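Local atomic coordinates of GDP-mannose-dependent alpha-(1-6)-phosphatidylinositol monomannoside mannosyltransferase (Corynebacterium glutamicum, PDB entry 3OKP), a protein that is a glycosyltransferase of the two-domain GT-B fold, modelled here together with guanosine-5'-diphosphate-alpha-D-mannose. Residues Thr198-Cys203 with Gln231-Gly236; Ala202-Leu207 with Asp274-Pro279. All coordinates share one frame; numbering follows the deposited sequence.

Contact 1: Thr198-Cys203 with Gln231-Gly236. With GDD (guanosine-5'-diphosphate-alpha-D-mannose), chain B.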
ATOM      1  N   THR A 198     -15.443 -21.735  14.823  1.00 11.29           N
ATOM      2  CA  THR A 198     -13.998 -21.553  15.012  1.00 10.45           C
ATOM      3  C   THR A 198     -13.614 -20.072  15.115  1.00 10.01           C
ATOM      4  O   THR A 198     -13.937 -19.290  14.219  1.00  9.83           O
ATOM      5  CB  THR A 198     -13.184 -22.206  13.865  1.00 10.54           C
ATOM      6  OG1 THR A 198     -13.673 -23.530  13.615  1.00 10.57           O
ATOM      7  CG2 THR A 198     -11.695 -22.274  14.210  1.00  9.43           C
ATOM      8  N   PRO A 199     -12.930 -19.684  16.214  1.00  9.64           N
ATOM      9  CA  PRO A 199     -12.382 -18.333  16.314  1.00  9.39           C
ATOM     10  C   PRO A 199     -11.173 -18.213  15.388  1.00  9.13           C
ATOM     11  O   PRO A 199     -10.218 -18.983  15.511  1.00  9.35           O
ATOM     12  CB  PRO A 199     -11.950 -18.222  17.790  1.00  9.51           C
ATOM     13  CG  PRO A 199     -12.536 -19.424  18.481  1.00  9.63           C
ATOM     14  CD  PRO A 199     -12.636 -20.473  17.421  1.00  9.74           C
ATOM     15  N   VAL A 200     -11.233 -17.270  14.454  1.00  8.89           N
ATOM     16  CA  VAL A 200     -10.209 -17.150  13.421  1.00  8.37           C
ATOM     17  C   VAL A 200      -9.588 -15.754  13.408  1.00  8.34           C
ATOM     18  O   VAL A 200     -10.287 -14.750  13.207  1.00  8.30           O
ATOM     19  CB  VAL A 200     -10.767 -17.500  12.012  1.00  8.48           C
ATOM     20  CG1 VAL A 200      -9.706 -17.274  10.937  1.00  7.83           C
ATOM     21  CG2 VAL A 200     -11.269 -18.944  11.965  1.00  7.86           C
ATOM     22  N   ILE A 201      -8.277 -15.711  13.629  1.00  8.05           N
ATOM     23  CA  ILE A 201      -7.489 -14.489  13.529  1.00  8.10           C
ATOM     24  C   ILE A 201      -6.598 -14.604  12.298  1.00  8.35           C
ATOM     25  O   ILE A 201      -5.815 -15.551  12.173  1.00  8.57           O
ATOM     26  CB  ILE A 201      -6.597 -14.263  14.779  1.00  8.10           C
ATOM     27  CG1 ILE A 201      -7.427 -14.344  16.068  1.00  8.18           C
ATOM     28  CG2 ILE A 201      -5.850 -12.926  14.674  1.00  7.82           C
ATOM     29  CD1 ILE A 201      -6.612 -14.702  17.319  1.00  9.63           C
ATOM     30  N   ALA A 202      -6.729 -13.648  11.384  1.00  8.52           N
ATOM     31  CA  ALA A 202      -5.949 -13.664  10.149  1.00  8.82           C
ATOM     32  C   ALA A 202      -4.862 -12.596  10.150  1.00  9.03           C
ATOM     33  O   ALA A 202      -5.102 -11.448  10.537  1.00  8.85           O
ATOM     34  CB  ALA A 202      -6.859 -13.498   8.939  1.00  8.84           C
ATOM     35  N   CYS A 203      -3.664 -12.991   9.726  1.00  9.44           N
ATOM     36  CA  CYS A 203      -2.576 -12.050   9.492  1.00  9.81           C
ATOM     37  C   CYS A 203      -1.995 -12.265   8.102  1.00 10.22           C
ATOM     38  O   CYS A 203      -1.244 -13.219   7.875  1.00 10.29           O
ATOM     39  CB  CYS A 203      -1.479 -12.175  10.558  1.00  9.85           C
ATOM     40  SG  CYS A 203      -0.106 -10.993  10.332  1.00 10.14           S
ATOM     41  N   GLN A 231      -7.739 -20.073  16.152  1.00  8.49           N
ATOM     42  CA  GLN A 231      -6.736 -20.308  15.120  1.00  8.50           C
ATOM     43  C   GLN A 231      -6.136 -19.003  14.627  1.00  8.39           C
ATOM     44  O   GLN A 231      -6.860 -18.081  14.223  1.00  8.45           O
ATOM     45  CB  GLN A 231      -7.332 -21.084  13.938  1.00  8.44           C
ATOM     46  CG  GLN A 231      -7.831 -22.483  14.284  1.00  9.26           C
ATOM     47  CD  GLN A 231      -6.708 -23.450  14.630  1.00  9.75           C
ATOM     48  OE1 GLN A 231      -5.608 -23.370  14.078  1.00  9.86           O
ATOM     49  NE2 GLN A 231      -6.985 -24.370  15.546  1.00 10.10           N
ATOM     50  N   LEU A 232      -4.810 -18.934  14.675  1.00  8.29           N
ATOM     51  CA  LEU A 232      -4.064 -17.846  14.062  1.00  8.20           C
ATOM     52  C   LEU A 232      -3.570 -18.296  12.696  1.00  8.38           C
ATOM     53  O   LEU A 232      -2.772 -19.235  12.585  1.00  8.22           O
ATOM     54  CB  LEU A 232      -2.887 -17.415  14.946  1.00  8.16           C
ATOM     55  CG  LEU A 232      -1.912 -16.360  14.397  1.00  8.18           C
ATOM     56  CD1 LEU A 232      -2.612 -15.042  14.069  1.00  8.16           C
ATOM     57  CD2 LEU A 232      -0.774 -16.130  15.379  1.00  8.38           C
ATOM     58  N   LEU A 233      -4.060 -17.630  11.656  1.00  8.51           N
ATOM     59  CA  LEU A 233      -3.660 -17.945  10.293  1.00  8.70           C
ATOM     60  C   LEU A 233      -2.598 -16.967   9.826  1.00  8.84           C
ATOM     61  O   LEU A 233      -2.852 -15.768   9.694  1.00  8.63           O
ATOM     62  CB  LEU A 233      -4.863 -17.925   9.346  1.00  8.82           C
ATOM     63  CG  LEU A 233      -6.084 -18.782   9.703  1.00  9.32           C
ATOM     64  CD1 LEU A 233      -7.176 -18.570   8.677  1.00  9.90           C
ATOM     65  CD2 LEU A 233      -5.726 -20.266   9.806  1.00  9.99           C
ATOM     66  N   ILE A 234      -1.402 -17.492   9.590  1.00  9.08           N
ATOM     67  CA  ILE A 234      -0.303 -16.691   9.087  1.00  9.32           C
ATOM     68  C   ILE A 234      -0.206 -16.887   7.575  1.00  9.63           C
ATOM     69  O   ILE A 234       0.218 -17.944   7.089  1.00  9.67           O
ATOM     70  CB  ILE A 234       1.017 -17.000   9.840  1.00  9.69           C
ATOM     71  CG1 ILE A 234       0.884 -16.567  11.308  1.00  9.63           C
ATOM     72  CG2 ILE A 234       2.194 -16.294   9.179  1.00  9.67           C
ATOM     73  CD1 ILE A 234       1.918 -17.161  12.238  1.00 12.39           C
ATOM     74  N   VAL A 235      -0.645 -15.866   6.844  1.00  9.70           N
ATOM     75  CA  VAL A 235      -0.695 -15.905   5.383  1.00 10.25           C
ATOM     76  C   VAL A 235       0.422 -15.043   4.809  1.00 10.67           C
ATOM     77  O   VAL A 235       0.513 -13.847   5.104  1.00 10.47           O
ATOM     78  CB  VAL A 235      -2.074 -15.436   4.841  1.00 10.25           C
ATOM     79  CG1 VAL A 235      -2.099 -15.444   3.313  1.00 10.59           C
ATOM     80  CG2 VAL A 235      -3.196 -16.309   5.391  1.00 10.17           C
ATOM     81  N   GLY A 236       1.277 -15.664   4.000  1.00 11.24           N
ATOM     82  CA  GLY A 236       2.384 -14.962   3.355  1.00 11.78           C
ATOM     83  C   GLY A 236       3.687 -15.735   3.399  1.00 12.38           C
ATOM     84  O   GLY A 236       3.754 -16.835   3.957  1.00 12.24           O
TER
HETATM   85  N2  GDD B 601      -1.684 -12.861  -3.170  0.50 13.20           N
HETATM   86  C2  GDD B 601      -1.154 -12.645  -1.941  0.50 13.14           C
HETATM   87  N1  GDD B 601      -0.835 -13.699  -1.151  0.50 13.31           N
HETATM   88  N3  GDD B 601      -0.950 -11.378  -1.511  0.50 13.12           N
HETATM   89  C4  GDD B 601      -0.422 -11.145  -0.281  0.50 13.25           C
HETATM   90  C5  GDD B 601      -0.086 -12.212   0.539  0.50 13.22           C
HETATM   91  C6  GDD B 601      -0.304 -13.507   0.081  0.50 13.31           C
HETATM   92  O6  GDD B 601      -0.012 -14.488   0.796  0.50 13.24           O
HETATM   93  N7  GDD B 601       0.413 -11.700   1.682  0.50 13.32           N
HETATM   94  C8  GDD B 601       0.390 -10.352   1.573  0.50 13.38           C
HETATM   95  N9  GDD B 601      -0.118 -10.020   0.375  0.50 13.33           N
HETATM   96  C1' GDD B 601      -0.332  -8.652  -0.164  0.50 13.14           C
HETATM   97  C2' GDD B 601      -1.469  -7.959   0.570  0.50 12.76           C
HETATM   98  O2' GDD B 601      -2.744  -8.304   0.022  0.50 12.88           O
HETATM   99  C3' GDD B 601      -1.136  -6.491   0.396  0.50 12.71           C
HETATM  100  O3' GDD B 601      -1.769  -5.974  -0.780  0.50 12.17           O
HETATM  101  C4' GDD B 601       0.380  -6.449   0.229  0.50 12.90           C
HETATM  102  O4' GDD B 601       0.805  -7.799  -0.002  0.50 12.93           O
HETATM  103  C5' GDD B 601       1.074  -5.894   1.471  0.50 13.17           C
HETATM  104  O5' GDD B 601       1.304  -4.488   1.344  0.50 13.30           O
HETATM  105  PA  GDD B 601       1.461  -3.622   2.498  0.50 13.27           P
HETATM  106  O1A GDD B 601       1.423  -2.430   2.121  0.50 13.01           O
HETATM  107  O2A GDD B 601       0.526  -3.810   3.315  0.50 12.88           O
HETATM  108  O3A GDD B 601       2.719  -3.875   3.176  0.50 13.56           O
HETATM  109  PB  GDD B 601       4.022  -3.885   2.532  0.50 13.50           P
HETATM  110  O2B GDD B 601       4.092  -3.017   1.635  0.50 13.24           O
HETATM  111  O3B GDD B 601       4.901  -3.656   3.391  0.50 13.27           O
HETATM  112  O1B GDD B 601       4.279  -5.186   1.966  0.50 14.16           O

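Contact 2: Ala202-Leu207 with Asp274-Pro279. With GDD (guanosine-5'-diphosphate-alpha-D-mannose), chain B.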
ATOM      1  N   ALA A 202      -6.729 -13.648  11.384  1.00  8.52           N
ATOM      2  CA  ALA A 202      -5.949 -13.664  10.149  1.00  8.82           C
ATOM      3  C   ALA A 202      -4.862 -12.596  10.150  1.00  9.03           C
ATOM      4  O   ALA A 202      -5.102 -11.448  10.537  1.00  8.85           O
ATOM      5  CB  ALA A 202      -6.859 -13.498   8.939  1.00  8.84           C
ATOM      6  N   CYS A 203      -3.664 -12.991   9.726  1.00  9.44           N
ATOM      7  CA  CYS A 203      -2.576 -12.050   9.492  1.00  9.81           C
ATOM      8  C   CYS A 203      -1.995 -12.265   8.102  1.00 10.22           C
ATOM      9  O   CYS A 203      -1.244 -13.219   7.875  1.00 10.29           O
ATOM     10  CB  CYS A 203      -1.479 -12.175  10.558  1.00  9.85           C
ATOM     11  SG  CYS A 203      -0.106 -10.993  10.332  1.00 10.14           S
ATOM     12  N   ASN A 204      -2.374 -11.389   7.173  1.00 10.71           N
ATOM     13  CA  ASN A 204      -1.796 -11.370   5.832  1.00 11.31           C
ATOM     14  C   ASN A 204      -0.701 -10.323   5.793  1.00 11.35           C
ATOM     15  O   ASN A 204      -0.951  -9.153   6.097  1.00 11.51           O
ATOM     16  CB  ASN A 204      -2.853 -11.049   4.765  1.00 11.64           C
ATOM     17  CG  ASN A 204      -4.115 -11.875   4.913  1.00 12.67           C
ATOM     18  OD1 ASN A 204      -4.081 -13.015   5.383  1.00 14.02           O
ATOM     19  ND2 ASN A 204      -5.245 -11.302   4.510  1.00 13.73           N
ATOM     20  N   SER A 205       0.508 -10.756   5.439  1.00 11.40           N
ATOM     21  CA  SER A 205       1.691  -9.893   5.360  1.00 11.59           C
ATOM     22  C   SER A 205       2.929 -10.719   5.043  1.00 11.93           C
ATOM     23  O   SER A 205       2.984 -11.912   5.354  1.00 11.93           O
ATOM     24  CB  SER A 205       1.929  -9.138   6.677  1.00 11.35           C
ATOM     25  OG  SER A 205       1.206  -7.919   6.715  1.00 11.30           O
ATOM     26  N   ARG A 206       3.923 -10.075   4.436  1.00 12.30           N
ATOM     27  CA  ARG A 206       5.233 -10.688   4.240  1.00 13.02           C
ATOM     28  C   ARG A 206       5.795 -11.100   5.595  1.00 12.37           C
ATOM     29  O   ARG A 206       5.588 -10.409   6.597  1.00 11.99           O
ATOM     30  CB  ARG A 206       6.194  -9.712   3.556  1.00 13.35           C
ATOM     31  CG  ARG A 206       5.813  -9.341   2.123  1.00 14.78           C
ATOM     32  CD  ARG A 206       6.843  -8.406   1.469  1.00 15.46           C
ATOM     33  NE  ARG A 206       6.903  -7.097   2.122  1.00 18.72           N
ATOM     34  CZ  ARG A 206       7.850  -6.721   2.978  1.00 19.96           C
ATOM     35  NH1 ARG A 206       8.841  -7.549   3.295  1.00 21.23           N
ATOM     36  NH2 ARG A 206       7.811  -5.509   3.517  1.00 20.29           N
ATOM     37  N   LEU A 207       6.492 -12.231   5.627  1.00 12.12           N
ATOM     38  CA  LEU A 207       7.022 -12.752   6.881  1.00 11.80           C
ATOM     39  C   LEU A 207       8.368 -12.102   7.188  1.00 11.92           C
ATOM     40  O   LEU A 207       9.423 -12.634   6.840  1.00 12.14           O
ATOM     41  CB  LEU A 207       7.121 -14.286   6.853  1.00 11.77           C
ATOM     42  CG  LEU A 207       5.859 -15.073   6.474  1.00 11.43           C
ATOM     43  CD1 LEU A 207       6.110 -16.574   6.565  1.00 11.64           C
ATOM     44  CD2 LEU A 207       4.654 -14.674   7.325  1.00 10.42           C
ATOM     45  N   ASP A 274     -12.614 -13.770  11.859  1.00  7.25           N
ATOM     46  CA  ASP A 274     -13.291 -12.973  12.876  1.00  7.48           C
ATOM     47  C   ASP A 274     -12.542 -11.665  13.145  1.00  7.24           C
ATOM     48  O   ASP A 274     -13.157 -10.622  13.365  1.00  7.14           O
ATOM     49  CB  ASP A 274     -13.447 -13.783  14.166  1.00  7.71           C
ATOM     50  CG  ASP A 274     -14.356 -14.991  13.991  1.00  8.71           C
ATOM     51  OD1 ASP A 274     -15.563 -14.796  13.730  1.00  9.43           O
ATOM     52  OD2 ASP A 274     -13.866 -16.136  14.115  1.00  9.28           O
ATOM     53  N   ILE A 275     -11.213 -11.735  13.128  1.00  6.96           N
ATOM     54  CA  ILE A 275     -10.355 -10.574  13.372  1.00  6.95           C
ATOM     55  C   ILE A 275      -9.179 -10.595  12.398  1.00  6.93           C
ATOM     56  O   ILE A 275      -8.620 -11.658  12.122  1.00  6.94           O
ATOM     57  CB  ILE A 275      -9.791 -10.566  14.830  1.00  6.91           C
ATOM     58  CG1 ILE A 275     -10.917 -10.642  15.870  1.00  7.03           C
ATOM     59  CG2 ILE A 275      -8.911  -9.330  15.081  1.00  6.46           C
ATOM     60  CD1 ILE A 275     -10.431 -10.954  17.284  1.00  7.44           C
ATOM     61  N   PHE A 276      -8.823  -9.424  11.871  1.00  7.01           N
ATOM     62  CA  PHE A 276      -7.542  -9.242  11.192  1.00  7.15           C
ATOM     63  C   PHE A 276      -6.590  -8.530  12.144  1.00  7.23           C
ATOM     64  O   PHE A 276      -6.921  -7.479  12.695  1.00  7.42           O
ATOM     65  CB  PHE A 276      -7.678  -8.445   9.887  1.00  7.27           C
ATOM     66  CG  PHE A 276      -6.354  -8.179   9.201  1.00  7.98           C
ATOM     67  CD1 PHE A 276      -5.606  -7.039   9.507  1.00  8.07           C
ATOM     68  CD2 PHE A 276      -5.847  -9.080   8.267  1.00  7.77           C
ATOM     69  CE1 PHE A 276      -4.375  -6.802   8.891  1.00  8.22           C
ATOM     70  CE2 PHE A 276      -4.624  -8.849   7.641  1.00  8.47           C
ATOM     71  CZ  PHE A 276      -3.884  -7.710   7.956  1.00  8.00           C
ATOM     72  N   ALA A 277      -5.408  -9.108  12.332  1.00  7.15           N
ATOM     73  CA  ALA A 277      -4.410  -8.532  13.225  1.00  7.36           C
ATOM     74  C   ALA A 277      -3.036  -8.503  12.567  1.00  7.54           C
ATOM     75  O   ALA A 277      -2.588  -9.497  11.989  1.00  7.51           O
ATOM     76  CB  ALA A 277      -4.363  -9.303  14.541  1.00  7.25           C
ATOM     77  N   MET A 278      -2.386  -7.345  12.645  1.00  7.60           N
ATOM     78  CA  MET A 278      -1.004  -7.188  12.202  1.00  7.77           C
ATOM     79  C   MET A 278      -0.399  -6.055  13.025  1.00  7.76           C
ATOM     80  O   MET A 278      -0.490  -4.888  12.638  1.00  7.76           O
ATOM     81  CB  MET A 278      -0.927  -6.905  10.693  1.00  7.77           C
ATOM     82  CG  MET A 278       0.453  -7.138  10.077  1.00  8.36           C
ATOM     83  SD  MET A 278       1.540  -5.693  10.119  1.00  8.83           S
ATOM     84  CE  MET A 278       0.987  -4.806   8.664  1.00  8.00           C
ATOM     85  N   PRO A 279       0.198  -6.397  14.184  1.00  7.87           N
ATOM     86  CA  PRO A 279       0.714  -5.393  15.111  1.00  8.03           C
ATOM     87  C   PRO A 279       2.105  -4.897  14.707  1.00  8.26           C
ATOM     88  O   PRO A 279       3.095  -5.178  15.389  1.00  8.41           O
ATOM     89  CB  PRO A 279       0.740  -6.137  16.451  1.00  8.07           C
ATOM     90  CG  PRO A 279       0.943  -7.574  16.085  1.00  8.13           C
ATOM     91  CD  PRO A 279       0.416  -7.772  14.679  1.00  7.87           C
TER
HETATM   92  N2  GDD B 601      -1.684 -12.861  -3.170  0.50 13.20           N
HETATM   93  C2  GDD B 601      -1.154 -12.645  -1.941  0.50 13.14           C
HETATM   94  N1  GDD B 601      -0.835 -13.699  -1.151  0.50 13.31           N
HETATM   95  N3  GDD B 601      -0.950 -11.378  -1.511  0.50 13.12           N
HETATM   96  C4  GDD B 601      -0.422 -11.145  -0.281  0.50 13.25           C
HETATM   97  C5  GDD B 601      -0.086 -12.212   0.539  0.50 13.22           C
HETATM   98  C6  GDD B 601      -0.304 -13.507   0.081  0.50 13.31           C
HETATM   99  O6  GDD B 601      -0.012 -14.488   0.796  0.50 13.24           O
HETATM  100  N7  GDD B 601       0.413 -11.700   1.682  0.50 13.32           N
HETATM  101  C8  GDD B 601       0.390 -10.352   1.573  0.50 13.38           C
HETATM  102  N9  GDD B 601      -0.118 -10.020   0.375  0.50 13.33           N
HETATM  103  C1' GDD B 601      -0.332  -8.652  -0.164  0.50 13.14           C
HETATM  104  C2' GDD B 601      -1.469  -7.959   0.570  0.50 12.76           C
HETATM  105  O2' GDD B 601      -2.744  -8.304   0.022  0.50 12.88           O
HETATM  106  C3' GDD B 601      -1.136  -6.491   0.396  0.50 12.71           C
HETATM  107  O3' GDD B 601      -1.769  -5.974  -0.780  0.50 12.17           O
HETATM  108  C4' GDD B 601       0.380  -6.449   0.229  0.50 12.90           C
HETATM  109  O4' GDD B 601       0.805  -7.799  -0.002  0.50 12.93           O
HETATM  110  C5' GDD B 601       1.074  -5.894   1.471  0.50 13.17           C
HETATM  111  O5' GDD B 601       1.304  -4.488   1.344  0.50 13.30           O
HETATM  112  PA  GDD B 601       1.461  -3.622   2.498  0.50 13.27           P
HETATM  113  O1A GDD B 601       1.423  -2.430   2.121  0.50 13.01           O
HETATM  114  O2A GDD B 601       0.526  -3.810   3.315  0.50 12.88           O
HETATM  115  O3A GDD B 601       2.719  -3.875   3.176  0.50 13.56           O
HETATM  116  PB  GDD B 601       4.022  -3.885   2.532  0.50 13.50           P
HETATM  117  O2B GDD B 601       4.092  -3.017   1.635  0.50 13.24           O
HETATM  118  O3B GDD B 601       4.901  -3.656   3.391  0.50 13.27           O
HETATM  119  O1B GDD B 601       4.279  -5.186   1.966  0.50 14.16           O

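Contact 1: Thr198-Cys203 with Gln231-Gly236
V200-C203 and Q231-V235 run as adjacent parallel strands, their axes 4.8 Å apart at the closest and 19° off parallel, and five backbone hydrogen bonds tie them from Q231 N on P199 O to V235 N on C203 O. I201 turns both its polar backbone atoms across: I201 N donates to Q231 O at 2.8 Å, while I201 O accepts from L233 N. C203, two residues on, repeats this between L233 O and V235 N. Side chains alternate, so V200 and A202 share a face with Q231 and L233. There V200 points CG1 forward, anti to its own N (chi1 176°), and packs it on L233 CD1 at 3.6 Å. The two strands and helix 213-226 make a beta-alpha-beta unit in the Rossmann-like sheet of one of the two domains of the GT-B fold. On the helix side L232 CD1 lies 3.9 Å from I201 CG2, and L232 also packs on L216 and M220 of that helix. At the start of the strand Q231 touches T198 CG2 through its CG, 3.9 Å away, then bends at chi2 (-69°) to carry its amide off to K256 and the backbone O of Q253. At the far end V235 CG1 comes within 3.4 Å of the guanine O6 of the bound ligand.

Contact 2: Ala202-Leu207 with Asp274-Pro279
A202 and F276 form the single beta bridge between these segments of strands 200-204 and 275-278, and they bury more surface here than any of their neighbours. A202 uses both ends of its backbone: A202 N donates to I275 O at 2.8 Å, and A202 O accepts from A277 N at 3.0 Å. The strands are parallel in sense but splayed by 47°, and the ladder stops after these two bonds. What follows is the F276 ring. With chi1 at 177° it extends on the far side of CB from the backbone N, which carries it forward along the neighbouring strand, from A202 toward N204. F276 CD2 then lies 3.4 Å from A202 O, and F276 CE2 is equally close to N204 N, both met obliquely. The amide of N204 crosses the ring with its plane turned 65° away, and helix 294-301 packs against F276 through V295, Y296 and A299.

Further along, M278 lays its thioether chain beside C203 and S205: M278 CG touches S205 OG at 3.5 Å and C203 SG at 3.9 Å. S205 OG is itself fixed by a hydrogen bond to N204 O. Beyond it the chain leaves the sheet, and R206 NE donates in plane to the diphosphate O1B at 3.2 Å; the second bond, from NH2 to O3B, is weak.

Within these two segments both backbone hydrogen bonds fall on A202; V200 extends the pairing toward D274 and I275. Beyond A202, ring and sulfur-bearing side chains lie against backbone polar atoms and the S205 hydroxyl in van der Waals contact. N204 ND2 is buried with no polar partner in the model.

Contacts 1 and 2 are the two sides of one strand, 200-204, and share A202 and C203; their centres are 7 Å apart. In the six-stranded parallel sheet, strand 231-235 flanks it on one side and strand 275-278 on the other, although strand 255-259 comes between those two in sequence: the 3-2-1-4 order of a Rossmann-like domain. The contacts also join directly, through probable hydrogen bonds from D274 N to V200 O and from S205 N to V235 O. Both end at the same C-terminal edge of the sheet, where V235 and G236 reach the guanine of the ligand while R206 reaches its diphosphate. K211, E298 and the backbone O of L261 also hydrogen-bond to the ligand.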